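Local coordinates for protein deoxyribose-phosphate aldolase (Toxoplasma gondii, PDB 4EIV) that is a deoxyribose-phosphate aldolase, an enzyme built on a closed, eight-stranded parallel beta-alpha (TIM) barrel, at residues A[76-79]-A[80-83]; A[121-124]-A[125-129]. One frame throughout, in Å; residues are numbered along the deposited sequence.

Interaction 1: residues A[76-79]-A[80-83]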
loop_
_atom_site.group_PDB
_atom_site.type_symbol
_atom_site.label_atom_id
_atom_site.label_comp_id
_atom_site.label_asym_id
_atom_site.label_seq_id
_atom_site.Cartn_x
_atom_site.Cartn_y
_atom_site.Cartn_z
ATOM N N LYS A 76 16.461 -26.885 3.749
ATOM C CA LYS A 76 17.782 -27.289 4.260
ATOM C C LYS A 76 18.936 -26.640 3.485
ATOM O O LYS A 76 19.999 -26.410 4.054
ATOM C CB LYS A 76 17.957 -28.814 4.225
ATOM C CG LYS A 76 16.978 -29.594 5.081
ATOM C CD LYS A 76 17.171 -31.090 4.858
ATOM C CE LYS A 76 16.170 -31.930 5.630
ATOM N NZ LYS A 76 16.323 -33.383 5.324
ATOM N N SER A 77 18.759 -26.380 2.190
ATOM C CA SER A 77 19.796 -25.716 1.389
ATOM C C SER A 77 19.466 -24.237 1.133
ATOM O O SER A 77 20.367 -23.408 1.000
ATOM C CB SER A 77 19.997 -26.450 0.063
ATOM O OG SER A 77 18.801 -26.501 -0.691
ATOM N N ALA A 78 18.178 -23.907 1.097
ATOM C CA ALA A 78 17.702 -22.549 0.829
ATOM C C ALA A 78 16.762 -22.117 1.956
ATOM O O ALA A 78 15.546 -22.064 1.766
ATOM C CB ALA A 78 16.980 -22.517 -0.508
ATOM N N PRO A 79 17.323 -21.786 3.137
ATOM C CA PRO A 79 16.490 -21.430 4.304
ATOM C C PRO A 79 15.514 -20.264 4.090
ATOM O O PRO A 79 14.490 -20.176 4.780
ATOM C CB PRO A 79 17.526 -21.091 5.391
ATOM C CG PRO A 79 18.772 -20.848 4.679
ATOM C CD PRO A 79 18.760 -21.663 3.440
ATOM N N GLU A 80 15.831 -19.390 3.142
ATOM C CA GLU A 80 14.991 -18.246 2.833
ATOM C C GLU A 80 13.609 -18.648 2.340
ATOM O O GLU A 80 12.668 -17.853 2.422
ATOM C CB GLU A 80 15.651 -17.321 1.792
ATOM C CG GLU A 80 15.844 -17.882 0.375
ATOM C CD GLU A 80 17.105 -18.724 0.178
ATOM O OE1 GLU A 80 17.758 -19.130 1.179
ATOM O OE2 GLU A 80 17.435 -18.984 -1.011
ATOM N N VAL A 81 13.471 -19.876 1.830
ATOM C CA VAL A 81 12.177 -20.317 1.308
ATOM C C VAL A 81 11.093 -20.423 2.394
ATOM O O VAL A 81 9.900 -20.417 2.086
ATOM C CB VAL A 81 12.252 -21.606 0.452
ATOM C CG1 VAL A 81 13.245 -21.424 -0.702
ATOM C CG2 VAL A 81 12.552 -22.845 1.280
ATOM N N ALA A 82 11.503 -20.495 3.657
ATOM C CA ALA A 82 10.548 -20.499 4.767
ATOM C C ALA A 82 9.748 -19.188 4.781
ATOM O O ALA A 82 8.630 -19.139 5.292
ATOM C CB ALA A 82 11.279 -20.682 6.091
ATOM N N GLY A 83 10.323 -18.146 4.186
ATOM C CA GLY A 83 9.731 -16.807 4.161
ATOM C C GLY A 83 8.780 -16.461 3.034
ATOM O O GLY A 83 8.392 -15.300 2.901
#

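Interaction 2: residues A[121-124]-A[125-129]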
loop_
_atom_site.group_PDB
_atom_site.type_symbol
_atom_site.label_atom_id
_atom_site.label_comp_id
_atom_site.label_asym_id
_atom_site.label_seq_id
_atom_site.Cartn_x
_atom_site.Cartn_y
_atom_site.Cartn_z
ATOM N N ILE A 121 -12.175 -24.517 -10.746
ATOM C CA ILE A 121 -13.534 -24.981 -10.922
ATOM C C ILE A 121 -13.679 -25.863 -12.166
ATOM O O ILE A 121 -12.831 -25.842 -13.065
ATOM C CB ILE A 121 -14.549 -23.789 -11.007
ATOM C CG1 ILE A 121 -14.321 -22.929 -12.253
ATOM C CG2 ILE A 121 -14.495 -22.949 -9.737
ATOM C CD1 ILE A 121 -15.491 -21.961 -12.570
ATOM N N ASP A 122 -14.816 -26.555 -12.266
ATOM C CA ASP A 122 -15.154 -27.323 -13.470
ATOM C C ASP A 122 -15.798 -26.303 -14.408
ATOM O O ASP A 122 -17.013 -26.229 -14.582
ATOM C CB ASP A 122 -16.106 -28.480 -13.118
ATOM C CG ASP A 122 -16.201 -29.530 -14.228
ATOM O OD1 ASP A 122 -15.706 -29.293 -15.366
ATOM O OD2 ASP A 122 -16.777 -30.614 -13.952
ATOM N N TRP A 123 -14.948 -25.520 -15.063
ATOM C CA TRP A 123 -15.405 -24.396 -15.878
ATOM C C TRP A 123 -16.196 -24.863 -17.103
ATOM O O TRP A 123 -17.080 -24.162 -17.581
ATOM C CB TRP A 123 -14.208 -23.520 -16.302
ATOM C CG TRP A 123 -13.103 -24.293 -16.948
ATOM C CD1 TRP A 123 -11.984 -24.863 -16.335
ATOM C CD2 TRP A 123 -12.982 -24.572 -18.326
ATOM N NE1 TRP A 123 -11.221 -25.481 -17.257
ATOM C CE2 TRP A 123 -11.793 -25.315 -18.498
ATOM C CE3 TRP A 123 -13.773 -24.295 -19.431
ATOM C CZ2 TRP A 123 -11.382 -25.770 -19.733
ATOM C CZ3 TRP A 123 -13.349 -24.725 -20.680
ATOM C CH2 TRP A 123 -12.175 -25.468 -20.814
ATOM N N ARG A 124 -15.915 -26.078 -17.565
ATOM C CA ARG A 124 -16.630 -26.593 -18.733
ATOM C C ARG A 124 -18.123 -26.705 -18.483
ATOM O O ARG A 124 -18.947 -26.551 -19.401
ATOM C CB ARG A 124 -16.063 -27.956 -19.137
ATOM C CG ARG A 124 -14.710 -27.883 -19.789
ATOM C CD ARG A 124 -14.195 -29.281 -20.124
ATOM N NE ARG A 124 -12.903 -29.232 -20.768
ATOM C CZ ARG A 124 -11.733 -29.141 -20.148
ATOM N NH1 ARG A 124 -11.672 -29.125 -18.820
ATOM N NH2 ARG A 124 -10.623 -29.089 -20.878
ATOM N N ARG A 125 -18.505 -26.979 -17.236
ATOM C CA ARG A 125 -19.907 -27.167 -16.931
ATOM C C ARG A 125 -20.769 -25.950 -17.221
ATOM O O ARG A 125 -21.941 -26.072 -17.567
ATOM C CB ARG A 125 -20.059 -27.582 -15.478
ATOM C CG ARG A 125 -19.380 -28.890 -15.103
ATOM C CD ARG A 125 -20.084 -30.088 -15.687
ATOM N NE ARG A 125 -19.405 -31.326 -15.310
ATOM C CZ ARG A 125 -19.906 -32.534 -15.531
ATOM N NH1 ARG A 125 -19.243 -33.623 -15.162
ATOM N NH2 ARG A 125 -21.092 -32.649 -16.106
ATOM N N MET A 126 -20.170 -24.770 -17.103
ATOM C CA MET A 126 -20.868 -23.519 -17.397
ATOM C C MET A 126 -21.285 -23.414 -18.864
ATOM O O MET A 126 -22.268 -22.733 -19.197
ATOM C CB MET A 126 -19.976 -22.329 -17.034
ATOM C CG MET A 126 -19.577 -22.253 -15.575
ATOM S SD MET A 126 -20.940 -22.049 -14.415
ATOM C CE MET A 126 -21.387 -20.384 -14.866
ATOM N N ASN A 127 -20.549 -24.078 -19.742
ATOM C CA ASN A 127 -20.876 -24.073 -21.157
ATOM C C ASN A 127 -22.073 -24.965 -21.487
ATOM O O ASN A 127 -22.782 -24.710 -22.467
ATOM C CB ASN A 127 -19.690 -24.570 -21.996
ATOM C CG ASN A 127 -18.455 -23.696 -21.881
ATOM O OD1 ASN A 127 -18.539 -22.485 -21.670
ATOM N ND2 ASN A 127 -17.276 -24.322 -22.057
ATOM N N GLU A 128 -22.296 -26.024 -20.709
ATOM C CA GLU A 128 -23.405 -26.939 -21.012
ATOM C C GLU A 128 -24.721 -26.538 -20.329
ATOM O O GLU A 128 -25.784 -26.640 -20.946
ATOM C CB GLU A 128 -23.040 -28.410 -20.734
ATOM C CG GLU A 128 -22.937 -28.827 -19.285
ATOM C CD GLU A 128 -22.809 -30.348 -19.112
ATOM O OE1 GLU A 128 -22.981 -31.083 -20.114
ATOM O OE2 GLU A 128 -22.551 -30.808 -17.972
ATOM N N ASN A 129 -24.663 -26.104 -19.073
ATOM C CA ASN A 129 -25.880 -25.658 -18.367
ATOM C C ASN A 129 -25.433 -24.739 -17.242
ATOM O O ASN A 129 -24.678 -25.154 -16.356
ATOM C CB ASN A 129 -26.702 -26.848 -17.865
ATOM C CG ASN A 129 -27.997 -26.420 -17.178
ATOM O OD1 ASN A 129 -27.961 -25.796 -16.111
ATOM N ND2 ASN A 129 -29.146 -26.746 -17.788
HETATM O O HOH W 1 -16.393 -33.212 -14.558
#

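Interaction 1: residues A[76-79]-A[80-83]
From A78 O to V81 N and from P79 O to A82 N the backbone closes two successive i to i+3 hydrogen bonds, the pattern of a 3-10 turn. In this TIM barrel the turn fills part of the link between helix 67-74 and strand 85-90. The first bond is 3.0 Å from V81 N to A78 O and nearly straight, with 168° at the hydrogen. The second, A82 N to P79 O, is slightly longer, and G83 N continues the pattern to E80 O. P79 sits in the first turn, where its lack of an N-H costs no bond of this series. E80 folds back over the start of the turn: with CG lying between its own N and carbonyl carbon (chi1 66°) and the chain bent again at chi2, the carboxylate swings over the A78-P79 peptide. E80 OE1 lies 3.2 Å from A78 C, and E80 OE2 is 3.6 Å from A78 CB. These are packing contacts, not hydrogen bonds. The V81 side chain touches C48 of helix 41-52, and V81 O accepts a hydrogen bond from R71 NH1. Both methyls of V81 lie close to A78 O, and V81 CG1 also meets A78 CB at 3.9 Å.

Interaction 2: residues A[121-124]-A[125-129]
D122 OD2 is gripped twice: R125 NE donates to it over 3.0 Å in a salt bridge, and a water donates to it over 2.7 Å. That same water accepts from R125 NH1, closing a small ring between carboxylate and guanidinium. The NE bond is fairly straight (166°) and lies in the guanidinium plane, but it comes to OD2 from above the carboxylate, the two planes standing 82° apart. A bend at chi2 (-71°) folds R125 back, with R125 CG 3.4 Å from D122 CG. In one of two E128 conformers, R125 NH2 also bridges to E128 OE2 at 3.0 Å, so that in this copy R125 joins two acids. The backbone winds into a single short helical turn, with R125 N held by D122 O and M126 N by W123 O. W123 CZ2 stands 3.3 Å above the plane of the R124 guanidinium, over its centre, and R124 NH2 forms a salt bridge with E94 OE1. Q163 NE2 is hydrogen-bonded to both N127 OD1 and W123 O. This turn follows strand 116-120: I121 pairs its backbone with V156 in the adjacent strand, while M126 packs between helix 130-148, on I137, and helix 165-178, on I167.

Both contacts lie in connections of the same eight-stranded barrel, on opposite sides of the chain's centre. Their own centres are 40 Å apart and their nearest atoms about 26 Å, so they do not touch. Interaction 1 comes first along the chain, in the link that runs from helix 67-74 into strand 85-90; interaction 2 follows strand 116-120, the next strand round the barrel, and leads on to helix 130-148. One thus returns the chain from a helix to the sheet, and the other takes it from the sheet out to a helix. The two turns pack against different helices: 41-52 for interaction 1, 130-148 and 165-178 for interaction 2.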